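Local coordinates for heme-binding protein A (Haemophilus parasuis 29755, PDB 3TPA), which is a family 5 solute-binding protein, probably periplasmic and related to the glutathione-binding GbpA proteins, though named for heme binding, at residues T353-Q358 and R370-I375; A300-V305 and P480-I485; Y205-N208 and G214-D217; S224-A229 and Y233-A238. The protein carries 1 engineered substitution. All blocks are in the same frame, centred on the assembly; numbering follows the deposited sequence.

Contact 1: T353-Q358 and R370-I375; sequences TEIWVQ and RTAEII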
loop_
_atom_site.group_PDB
_atom_site.type_symbol
_atom_site.label_atom_id
_atom_site.label_comp_id
_atom_site.label_asym_id
_atom_site.label_seq_id
_atom_site.Cartn_x
_atom_site.Cartn_y
_atom_site.Cartn_z
ATOM N N THR A 353 -15.598 9.160 28.718
ATOM C CA THR A 353 -15.644 8.799 27.304
ATOM C C THR A 353 -15.220 7.337 27.140
ATOM O O THR A 353 -15.154 6.602 28.120
ATOM C CB THR A 353 -14.770 9.752 26.446
ATOM O OG1 THR A 353 -14.966 9.466 25.058
ATOM C CG2 THR A 353 -13.283 9.611 26.798
ATOM N N GLU A 354 -14.951 6.913 25.910
ATOM C CA GLU A 354 -14.569 5.537 25.639
ATOM C C GLU A 354 -13.445 5.487 24.625
ATOM O O GLU A 354 -13.355 6.333 23.741
ATOM C CB GLU A 354 -15.743 4.745 25.058
ATOM C CG GLU A 354 -16.971 4.610 25.930
ATOM C CD GLU A 354 -18.068 3.806 25.238
ATOM O OE1 GLU A 354 -18.328 4.053 24.038
ATOM O OE2 GLU A 354 -18.656 2.910 25.886
ATOM N N ILE A 355 -12.590 4.482 24.748
ATOM C CA ILE A 355 -11.596 4.210 23.721
ATOM C C ILE A 355 -11.877 2.829 23.137
ATOM O O ILE A 355 -11.721 1.814 23.812
ATOM C CB ILE A 355 -10.169 4.247 24.269
ATOM C CG1 ILE A 355 -9.802 5.650 24.764
ATOM C CG2 ILE A 355 -9.176 3.784 23.200
ATOM C CD1 ILE A 355 -8.586 5.648 25.691
ATOM N N TRP A 356 -12.316 2.802 21.886
ATOM C CA TRP A 356 -12.560 1.553 21.194
ATOM C C TRP A 356 -11.243 0.899 20.774
ATOM O O TRP A 356 -10.492 1.454 19.970
ATOM C CB TRP A 356 -13.453 1.792 19.979
ATOM C CG TRP A 356 -14.865 2.122 20.377
ATOM C CD1 TRP A 356 -15.260 2.809 21.492
ATOM C CD2 TRP A 356 -16.065 1.740 19.695
ATOM N NE1 TRP A 356 -16.629 2.897 21.533
ATOM C CE2 TRP A 356 -17.148 2.252 20.441
ATOM C CE3 TRP A 356 -16.331 1.030 18.517
ATOM C CZ2 TRP A 356 -18.481 2.069 20.052
ATOM C CZ3 TRP A 356 -17.651 0.862 18.129
ATOM C CH2 TRP A 356 -18.706 1.372 18.897
ATOM N N VAL A 357 -10.966 -0.278 21.330
ATOM C CA VAL A 357 -9.753 -1.036 20.994
ATOM C C VAL A 357 -9.951 -1.880 19.731
ATOM O O VAL A 357 -10.952 -2.577 19.601
ATOM C CB VAL A 357 -9.323 -1.950 22.162
ATOM C CG1 VAL A 357 -8.080 -2.759 21.799
ATOM C CG2 VAL A 357 -9.078 -1.134 23.421
ATOM N N GLN A 358 -9.001 -1.808 18.798
ATOM C CA GLN A 358 -9.062 -2.617 17.580
ATOM C C GLN A 358 -8.742 -4.085 17.899
ATOM O O GLN A 358 -7.698 -4.384 18.467
ATOM C CB GLN A 358 -8.115 -2.072 16.506
ATOM C CG GLN A 358 -8.055 -2.934 15.266
ATOM C CD GLN A 358 -7.424 -2.255 14.076
ATOM O OE1 GLN A 358 -7.640 -1.075 13.828
ATOM N NE2 GLN A 358 -6.655 -3.009 13.313
ATOM N N ARG A 370 -2.438 -2.267 23.953
ATOM C CA ARG A 370 -1.451 -1.538 24.754
ATOM C C ARG A 370 -1.442 -0.049 24.430
ATOM O O ARG A 370 -1.259 0.777 25.316
ATOM C CB ARG A 370 -0.043 -2.119 24.599
ATOM C CG ARG A 370 1.001 -1.362 25.429
ATOM C CD ARG A 370 0.861 -1.678 26.919
ATOM N NE ARG A 370 1.905 -1.057 27.730
ATOM C CZ ARG A 370 3.171 -1.466 27.777
ATOM N NH1 ARG A 370 3.577 -2.500 27.048
ATOM N NH2 ARG A 370 4.039 -0.836 28.553
ATOM N N THR A 371 -1.618 0.289 23.156
ATOM C CA THR A 371 -1.814 1.673 22.748
ATOM C C THR A 371 -2.946 2.269 23.591
ATOM O O THR A 371 -2.782 3.285 24.256
ATOM C CB THR A 371 -2.208 1.765 21.251
ATOM O OG1 THR A 371 -1.212 1.133 20.437
ATOM C CG2 THR A 371 -2.364 3.226 20.817
ATOM N N ALA A 372 -4.096 1.610 23.582
ATOM C CA ALA A 372 -5.251 2.117 24.319
ATOM C C ALA A 372 -4.964 2.299 25.818
ATOM O O ALA A 372 -5.411 3.267 26.435
ATOM C CB ALA A 372 -6.463 1.201 24.108
ATOM N N GLU A 373 -4.237 1.353 26.408
ATOM C CA GLU A 373 -3.971 1.389 27.849
ATOM C C GLU A 373 -3.101 2.579 28.233
ATOM O O GLU A 373 -3.340 3.242 29.244
ATOM C CB GLU A 373 -3.300 0.083 28.310
ATOM C CG GLU A 373 -4.255 -1.076 28.435
ATOM C CD GLU A 373 -3.550 -2.404 28.629
ATOM O OE1 GLU A 373 -2.300 -2.431 28.622
ATOM O OE2 GLU A 373 -4.252 -3.429 28.774
ATOM N N ILE A 374 -2.080 2.841 27.428
ATOM C CA ILE A 374 -1.157 3.946 27.706
ATOM C C ILE A 374 -1.911 5.264 27.660
ATOM O O ILE A 374 -1.798 6.122 28.550
ATOM C CB ILE A 374 -0.006 3.977 26.677
ATOM C CG1 ILE A 374 0.955 2.814 26.931
ATOM C CG2 ILE A 374 0.751 5.314 26.725
ATOM C CD1 ILE A 374 1.862 2.540 25.783
ATOM N N ILE A 375 -2.711 5.416 26.619
ATOM C CA ILE A 375 -3.511 6.625 26.458
ATOM C C ILE A 375 -4.519 6.778 27.591
ATOM O O ILE A 375 -4.644 7.845 28.163
ATOM C CB ILE A 375 -4.210 6.631 25.093
ATOM C CG1 ILE A 375 -3.209 7.051 24.023
ATOM C CG2 ILE A 375 -5.372 7.585 25.090
ATOM C CD1 ILE A 375 -3.192 6.129 22.839
#
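Ala-372 meets two branched side chains at once, its CB lying 3.6 Å from CG2 of Val-357 and 3.9 Å from CG2 of Ile-355. A second point of contact lies one helical turn on, where CD1 of Ile-355 comes within 3.8 Å of CG2 of Ile-375. All four residues are buried and the closest contacts are between methyl groups, so the surface is held by dispersion and exclusion of water. Ile-355 serves both points because its two branches part: CG2 is anti to the backbone N and goes to Ala-372, while CG1 lies beside that N (chi1 -64°) and carries CD1 to Ile-375. The small CB of Ala-372 lets the chains approach to 6.4 Å between CA of Val-357 and CA of Ala-372.

Further out, Trp-356 turns its side chain from the helix. Its NE1 donates to OE1 of Glu-354 at 3.2 Å, with a nearly straight N-H...O angle of 170°; the oxygen lies in the indole plane but is met from above its own carboxylate plane, which helps fix the rotation of the ring. Backbone bonds from Ile-355 to Lys-387 and Val-389 hold its strand against 384-389, and helix 298-306 packs on the helix through Ile-375 and Thr-371. Strand 351-356, helix 368-381 and strand 384-389, parallel to the first strand, form a beta-alpha-beta crossover, and this contact is its strand-to-helix interface.

Contact 2: A300-V305 and P480-I485; sequences AIVDAV and PFAHSI
Ile-301 reaches the Phe-481 ring with CG2, which lies 3.8 Å from both CD1 and CE1 and approaches the ring obliquely. From CB the isoleucine divides: CG2, on the side of the carbonyl carbon, turns to the phenyl group, whereas CG1 leads CD1 to Ile-375 of helix 368-381. The two side chains, Ile-301 and Phe-481, run at about a right angle to each other. Phe-481 has its CG between the backbone N and the carbonyl carbon (chi1 63°), a torsion that directs the ring toward the helix; there it also touches Thr-371 and Tyr-306.

Val-302 makes the neighbouring contact through a single branch. Its CG2 is 3.7 Å from O of Phe-481 and 3.9 Å from CB of Ala-482, so one methyl group touches both backbone and side chain of the strand. The nearest CA pair, Val-302 with Ala-482, is separated by 6.6 Å. Over these short segments the helix and strand axes come within 8.4 Å and differ by 37° in direction.

Two consecutive strand residues can point toward the helix because Phe-481 and Ala-482 both face Ala-272 of strand 261-276, a classic beta bulge that interrupts the usual reversal of side-chain direction. Chemically the interface is aliphatic and aromatic, with all four touching residues buried; its cohesion therefore comes from close apolar contact. Segment 300-305 offers no donor to the Phe-481 carbonyl, and the backbone of Phe-481 bonds instead to Ala-272 and Ala-313.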
loop_
_atom_site.group_PDB
_atom_site.type_symbol
_atom_site.label_atom_id
_atom_site.label_comp_id
_atom_site.label_asym_id
_atom_site.label_seq_id
_atom_site.Cartn_x
_atom_site.Cartn_y
_atom_site.Cartn_z
ATOM N N ALA A 300 6.208 7.171 24.022
ATOM C CA ALA A 300 5.898 6.016 24.880
ATOM C C ALA A 300 5.164 4.924 24.097
ATOM O O ALA A 300 5.489 3.759 24.200
ATOM C CB ALA A 300 5.046 6.445 26.090
ATOM N N ILE A 301 4.160 5.318 23.321
ATOM C CA ILE A 301 3.377 4.358 22.540
ATOM C C ILE A 301 4.248 3.603 21.549
ATOM O O ILE A 301 4.262 2.378 21.519
ATOM C CB ILE A 301 2.227 5.060 21.783
ATOM C CG1 ILE A 301 1.246 5.644 22.791
ATOM C CG2 ILE A 301 1.509 4.093 20.839
ATOM C CD1 ILE A 301 0.166 6.510 22.174
ATOM N N VAL A 302 4.988 4.347 20.743
ATOM C CA VAL A 302 5.837 3.734 19.735
ATOM C C VAL A 302 6.857 2.836 20.398
ATOM O O VAL A 302 7.080 1.719 19.957
ATOM C CB VAL A 302 6.566 4.803 18.891
ATOM C CG1 VAL A 302 7.607 4.153 17.995
ATOM C CG2 VAL A 302 5.562 5.596 18.068
ATOM N N ASP A 303 7.470 3.326 21.473
ATOM C CA ASP A 303 8.460 2.533 22.215
ATOM C C ASP A 303 7.886 1.237 22.761
ATOM O O ASP A 303 8.461 0.170 22.551
ATOM C CB ASP A 303 9.081 3.361 23.338
ATOM C CG ASP A 303 10.168 4.297 22.832
ATOM O OD1 ASP A 303 10.583 4.141 21.665
ATOM O OD2 ASP A 303 10.622 5.171 23.594
ATOM N N ALA A 304 6.757 1.328 23.465
ATOM C CA ALA A 304 6.111 0.141 24.032
ATOM C C ALA A 304 5.484 -0.794 22.999
ATOM O O ALA A 304 5.591 -2.015 23.107
ATOM C CB ALA A 304 5.057 0.554 25.036
ATOM N N VAL A 305 4.812 -0.220 22.010
ATOM C CA VAL A 305 4.024 -1.014 21.073
ATOM C C VAL A 305 4.819 -1.635 19.911
ATOM O O VAL A 305 4.625 -2.799 19.584
ATOM C CB VAL A 305 2.864 -0.189 20.516
ATOM C CG1 VAL A 305 2.153 -0.937 19.382
ATOM C CG2 VAL A 305 1.902 0.169 21.641
ATOM N N PRO A 480 -2.514 11.569 14.962
ATOM C CA PRO A 480 -1.521 10.648 14.396
ATOM C C PRO A 480 -0.471 10.319 15.439
ATOM O O PRO A 480 -0.058 11.218 16.163
ATOM C CB PRO A 480 -0.881 11.480 13.277
ATOM C CG PRO A 480 -1.981 12.485 12.889
ATOM C CD PRO A 480 -2.534 12.856 14.241
ATOM N N PHE A 481 -0.052 9.061 15.534
ATOM C CA PHE A 481 1.075 8.742 16.412
ATOM C C PHE A 481 2.209 7.877 15.830
ATOM O O PHE A 481 3.330 7.947 16.317
ATOM C CB PHE A 481 0.595 8.185 17.767
ATOM C CG PHE A 481 -0.154 6.871 17.675
ATOM C CD1 PHE A 481 0.535 5.668 17.562
ATOM C CD2 PHE A 481 -1.551 6.844 17.745
ATOM C CE1 PHE A 481 -0.147 4.453 17.488
ATOM C CE2 PHE A 481 -2.252 5.631 17.682
ATOM C CZ PHE A 481 -1.539 4.430 17.544
ATOM N N ALA A 482 1.945 7.068 14.806
ATOM C CA ALA A 482 3.010 6.204 14.294
ATOM C C ALA A 482 2.886 5.845 12.827
ATOM O O ALA A 482 1.780 5.775 12.265
ATOM C CB ALA A 482 3.094 4.925 15.114
ATOM N N HIS A 483 4.039 5.631 12.215
ATOM C CA HIS A 483 4.124 4.877 10.984
ATOM C C HIS A 483 4.868 3.587 11.325
ATOM O O HIS A 483 5.776 3.590 12.153
ATOM C CB HIS A 483 4.930 5.635 9.930
ATOM C CG HIS A 483 4.517 7.068 9.761
ATOM N ND1 HIS A 483 3.303 7.425 9.231
ATOM C CD2 HIS A 483 5.165 8.216 10.048
ATOM C CE1 HIS A 483 3.217 8.748 9.186
ATOM N NE2 HIS A 483 4.334 9.250 9.671
ATOM N N SER A 484 4.491 2.476 10.707
ATOM C CA SER A 484 5.237 1.247 10.987
ATOM C C SER A 484 6.516 1.283 10.163
ATOM O O SER A 484 6.632 2.067 9.212
ATOM C CB SER A 484 4.409 0.012 10.637
ATOM O OG SER A 484 4.385 -0.179 9.228
ATOM N N ILE A 485 7.487 0.461 10.546
ATOM C CA ILE A 485 8.689 0.286 9.741
ATOM C C ILE A 485 8.670 -1.066 9.045
ATOM O O ILE A 485 8.378 -2.080 9.669
ATOM C CB ILE A 485 9.958 0.372 10.589
ATOM C CG1 ILE A 485 10.180 1.805 11.063
ATOM C CG2 ILE A 485 11.162 -0.102 9.772
ATOM C CD1 ILE A 485 11.337 1.976 12.023
#

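Contact 3: Y205-N208 and G214-D217; sequences YTAN and GKAD
Lys-215 lays the end of its side chain over Ala-207, bringing NZ to 3.4 Å from CB of the alanine. CG leaves on the far side of CB from the backbone N (chi1 156°), and the chain then bends at its last two torsions, so that the ammonium group returns toward the strand although the side chain starts out across it. NZ also forms a salt bridge with Glu-219, consistent with its resting over Ala-207. Next to it in the chain, CB of Ala-216 faces CB of Ala-207 at 4.5 Å, a loose apolar contact.

Two waters bridge the segments, one from backbone to backbone and one from backbone to Lys-215. The first donates to O of Asn-208 at 2.7 Å and accepts from N of Ala-216 at 2.9 Å; that O and N are 4.7 Å apart, too far for a direct bond. The second donates to O of Ala-207 at 2.7 Å and accepts a weak bond from NZ of Lys-215 at 3.2 Å.

The amide of Asn-208 is held outside the two segments, OD1 by N of Asp-210 in the loop and ND2 by O of Gly-190. The contact thus folds the loop after strand 202-207 back on that strand's end, before the chain enters the antiparallel strand 220-225; strand 192-194 flanks strand 202-207 across the sheet, its Phe-192 touching Ala-216.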
loop_
_atom_site.group_PDB
_atom_site.type_symbol
_atom_site.label_atom_id
_atom_site.label_comp_id
_atom_site.label_asym_id
_atom_site.label_seq_id
_atom_site.Cartn_x
_atom_site.Cartn_y
_atom_site.Cartn_z
ATOM N N TYR A 205 11.476 -19.979 -10.568
ATOM C CA TYR A 205 11.541 -19.085 -11.725
ATOM C C TYR A 205 12.893 -19.158 -12.397
ATOM O O TYR A 205 13.893 -19.474 -11.763
ATOM C CB TYR A 205 11.311 -17.615 -11.335
ATOM C CG TYR A 205 10.074 -17.374 -10.520
ATOM C CD1 TYR A 205 8.925 -16.836 -11.091
ATOM C CD2 TYR A 205 10.057 -17.679 -9.179
ATOM C CE1 TYR A 205 7.779 -16.621 -10.329
ATOM C CE2 TYR A 205 8.925 -17.471 -8.411
ATOM C CZ TYR A 205 7.794 -16.940 -8.985
ATOM O OH TYR A 205 6.684 -16.747 -8.203
ATOM N N THR A 206 12.902 -18.820 -13.682
ATOM C CA THR A 206 14.124 -18.699 -14.467
ATOM C C THR A 206 14.185 -17.341 -15.142
ATOM O O THR A 206 13.158 -16.795 -15.530
ATOM C CB THR A 206 14.165 -19.769 -15.566
ATOM O OG1 THR A 206 14.190 -21.069 -14.961
ATOM C CG2 THR A 206 15.402 -19.587 -16.431
ATOM N N ALA A 207 15.383 -16.793 -15.301
ATOM C CA ALA A 207 15.523 -15.496 -15.953
ATOM C C ALA A 207 15.041 -15.529 -17.403
ATOM O O ALA A 207 15.270 -16.494 -18.134
ATOM C CB ALA A 207 16.969 -15.014 -15.889
ATOM N N ASN A 208 14.373 -14.452 -17.803
ATOM C CA ASN A 208 13.959 -14.243 -19.180
ATOM C C ASN A 208 15.096 -13.631 -19.992
ATOM O O ASN A 208 15.484 -12.479 -19.772
ATOM C CB ASN A 208 12.743 -13.315 -19.213
ATOM C CG ASN A 208 12.290 -12.994 -20.621
ATOM O OD1 ASN A 208 12.702 -13.644 -21.586
ATOM N ND2 ASN A 208 11.424 -11.985 -20.747
ATOM N N GLY A 214 16.984 -5.872 -20.744
ATOM C CA GLY A 214 18.202 -6.653 -20.631
ATOM C C GLY A 214 18.007 -7.759 -19.612
ATOM O O GLY A 214 17.302 -7.572 -18.623
ATOM N N LYS A 215 18.626 -8.908 -19.858
ATOM C CA LYS A 215 18.476 -10.084 -19.007
ATOM C C LYS A 215 18.952 -9.854 -17.568
ATOM O O LYS A 215 19.974 -9.215 -17.344
ATOM C CB LYS A 215 19.228 -11.261 -19.622
ATOM C CG LYS A 215 19.637 -12.309 -18.617
ATOM C CD LYS A 215 20.628 -13.288 -19.207
ATOM C CE LYS A 215 19.910 -14.533 -19.669
ATOM N NZ LYS A 215 19.142 -15.155 -18.555
ATOM N N ALA A 216 18.201 -10.386 -16.606
ATOM C CA ALA A 216 18.522 -10.260 -15.182
ATOM C C ALA A 216 19.840 -10.933 -14.827
ATOM O O ALA A 216 20.265 -11.877 -15.490
ATOM C CB ALA A 216 17.416 -10.849 -14.333
ATOM N N ASP A 217 20.474 -10.457 -13.760
ATOM C CA ASP A 217 21.762 -11.011 -13.348
ATOM C C ASP A 217 21.597 -12.393 -12.749
ATOM O O ASP A 217 22.480 -13.231 -12.880
ATOM C CB ASP A 217 22.484 -10.075 -12.374
ATOM C CG ASP A 217 22.785 -8.715 -12.986
ATOM O OD1 ASP A 217 23.568 -8.657 -13.959
ATOM O OD2 ASP A 217 22.247 -7.703 -12.489
HETATM O O HOH W 1 17.540 -17.964 -18.248
HETATM O O HOH W 2 15.551 -11.184 -17.355
#

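Contact 4: S224-A229 and Y233-A238; sequences SITPDA and YAKLKA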
loop_
_atom_site.group_PDB
_atom_site.type_symbol
_atom_site.label_atom_id
_atom_site.label_comp_id
_atom_site.label_asym_id
_atom_site.label_seq_id
_atom_site.Cartn_x
_atom_site.Cartn_y
_atom_site.Cartn_z
ATOM N N SER A 224 11.008 -20.477 -1.381
ATOM C CA SER A 224 10.845 -21.637 -0.508
ATOM C C SER A 224 9.934 -21.341 0.678
ATOM O O SER A 224 10.244 -20.498 1.514
ATOM C CB SER A 224 12.204 -22.124 -0.006
ATOM O OG SER A 224 12.049 -23.121 0.993
ATOM N N ILE A 225 8.805 -22.039 0.751
ATOM C CA ILE A 225 7.869 -21.802 1.852
ATOM C C ILE A 225 8.453 -22.332 3.159
ATOM O O ILE A 225 8.696 -23.532 3.315
ATOM C CB ILE A 225 6.479 -22.435 1.623
ATOM C CG1 ILE A 225 5.725 -21.715 0.506
ATOM C CG2 ILE A 225 5.644 -22.365 2.893
ATOM C CD1 ILE A 225 6.293 -21.950 -0.873
ATOM N N THR A 226 8.650 -21.418 4.097
ATOM C CA THR A 226 9.342 -21.693 5.337
ATOM C C THR A 226 8.543 -21.018 6.429
ATOM O O THR A 226 8.813 -19.873 6.774
ATOM C CB THR A 226 10.740 -21.076 5.308
ATOM O OG1 THR A 226 11.350 -21.321 4.030
ATOM C CG2 THR A 226 11.616 -21.649 6.435
ATOM N N PRO A 227 7.569 -21.744 6.995
ATOM C CA PRO A 227 6.502 -21.138 7.803
ATOM C C PRO A 227 6.907 -20.512 9.133
ATOM O O PRO A 227 6.175 -19.652 9.611
ATOM C CB PRO A 227 5.520 -22.294 8.014
ATOM C CG PRO A 227 6.316 -23.525 7.801
ATOM C CD PRO A 227 7.374 -23.192 6.805
ATOM N N ASP A 228 8.037 -20.902 9.717
ATOM C CA ASP A 228 8.365 -20.423 11.060
ATOM C C ASP A 228 9.377 -19.266 11.043
ATOM O O ASP A 228 10.461 -19.376 10.450
ATOM C CB ASP A 228 8.881 -21.573 11.936
ATOM C CG ASP A 228 7.823 -22.664 12.181
ATOM O OD1 ASP A 228 6.602 -22.373 12.124
ATOM O OD2 ASP A 228 8.228 -23.822 12.450
ATOM N N ALA A 229 9.018 -18.167 11.704
ATOM C CA ALA A 229 9.840 -16.947 11.699
ATOM C C ALA A 229 11.253 -17.186 12.223
ATOM O O ALA A 229 12.223 -16.656 11.677
ATOM C CB ALA A 229 9.183 -15.859 12.512
ATOM N N TYR A 233 14.878 -16.824 10.154
ATOM C CA TYR A 233 16.044 -16.105 10.677
ATOM C C TYR A 233 17.290 -17.006 10.697
ATOM O O TYR A 233 18.320 -16.669 10.112
ATOM C CB TYR A 233 15.752 -15.586 12.085
ATOM C CG TYR A 233 16.897 -14.875 12.793
ATOM C CD1 TYR A 233 17.927 -14.250 12.087
ATOM C CD2 TYR A 233 16.930 -14.820 14.180
ATOM C CE1 TYR A 233 18.961 -13.596 12.757
ATOM C CE2 TYR A 233 17.948 -14.174 14.853
ATOM C CZ TYR A 233 18.959 -13.565 14.149
ATOM O OH TYR A 233 19.955 -12.942 14.868
ATOM N N ALA A 234 17.176 -18.155 11.361
ATOM C CA ALA A 234 18.299 -19.093 11.500
ATOM C C ALA A 234 18.905 -19.424 10.139
ATOM O O ALA A 234 20.120 -19.401 9.973
ATOM C CB ALA A 234 17.838 -20.375 12.180
ATOM N N LYS A 235 18.045 -19.709 9.164
ATOM C CA LYS A 235 18.527 -20.121 7.848
ATOM C C LYS A 235 19.190 -18.979 7.106
ATOM O O LYS A 235 20.086 -19.194 6.294
ATOM C CB LYS A 235 17.405 -20.737 7.002
ATOM C CG LYS A 235 17.088 -22.172 7.397
ATOM C CD LYS A 235 15.936 -22.754 6.601
ATOM C CE LYS A 235 16.441 -23.534 5.408
ATOM N NZ LYS A 235 17.162 -24.755 5.850
ATOM N N LEU A 236 18.736 -17.762 7.386
ATOM C CA LEU A 236 19.285 -16.568 6.747
ATOM C C LEU A 236 20.734 -16.391 7.195
ATOM O O LEU A 236 21.629 -16.217 6.374
ATOM C CB LEU A 236 18.450 -15.331 7.106
ATOM C CG LEU A 236 18.798 -13.996 6.450
ATOM C CD1 LEU A 236 18.447 -14.021 4.974
ATOM C CD2 LEU A 236 18.054 -12.872 7.150
ATOM N N LYS A 237 20.960 -16.445 8.504
ATOM C CA LYS A 237 22.325 -16.445 9.043
ATOM C C LYS A 237 23.156 -17.543 8.395
ATOM O O LYS A 237 24.281 -17.312 7.960
ATOM C CB LYS A 237 22.323 -16.625 10.566
ATOM C CG LYS A 237 21.850 -15.402 11.312
ATOM C CD LYS A 237 22.152 -15.482 12.798
ATOM C CE LYS A 237 21.163 -16.389 13.511
ATOM N NZ LYS A 237 21.377 -16.394 14.987
ATOM N N ALA A 238 22.577 -18.734 8.311
ATOM C CA ALA A 238 23.242 -19.885 7.716
ATOM C C ALA A 238 23.461 -19.785 6.195
ATOM O O ALA A 238 24.114 -20.643 5.600
ATOM C CB ALA A 238 22.460 -21.151 8.052
#
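The Tyr-233 ring, whose CB lies 3.7 Å from O of Ala-229, carries CE of Lys-237 on one face, 3.5 Å above its plane and displaced toward the rim, so this methylene lies over the edge of the face one helical turn further on. Beyond the ring, the phenolic OH is hydrogen-bonded to OD2 of Asp-258, and the side chain is packed by Asp-251, Gln-254 and Met-255 of helix 249-255. With chi1 at 177°, CG sits beside the carbonyl carbon and the ring extends from the helix away from segment 224-229; what stays near is CB.

The carbonyl oxygen of Ala-229 accepts the one hydrogen bond between the segments, from N of Tyr-233 at 3.1 Å. The N-H...O angle of 170° and the four-residue spacing identify it as an alpha-helical bond of the first turn. Asp-228 occupies the N-cap position, but its side chain makes no capping bond.

A looser contact lies to the side, where CG2 of Thr-226 comes to 4.5 Å from CD of Lys-235. The threonine is steadied by its own segment: OG1 donates to O of Ser-224 at 2.9 Å, approaching from above the carbonyl plane. The ammonium group of Lys-235 forms a salt bridge with Glu-240.

Segment 224-229 is the link by which strand 220-225 passes into helix 229-237. Backbone bonds from Ser-224 and Thr-226 to Ile-14 tie its start to the parallel strand 9-14, while Leu-236 and Lys-237 touch Ile-261, so the helix packs on helix 249-255 and on strand 261-276, which belongs to the six-stranded mixed sheet.

How the contacts relate
Along the chain the order is contact 3, contact 4, then contact 2, with contact 1 nested inside the long loop that contact 2 closes. Contacts 1 and 2, with centres 14 Å apart, touch where helices 298-306 and 368-381 meet, for instance at Ile-374 and Ala-304; these helices thus pack together beside one mixed sheet, which supplies both strands 351-356 and 478-491. Contacts 3 and 4 belong to another mixed sheet, on its adjacent strands 202-207 and 220-225, and their centres lie 25 Å apart. Contacts 1 and 3, 50 Å apart between centres, therefore lie in different sheets, on opposite sides of the chain's centre; family 5 solute-binding proteins are in general built from several lobes.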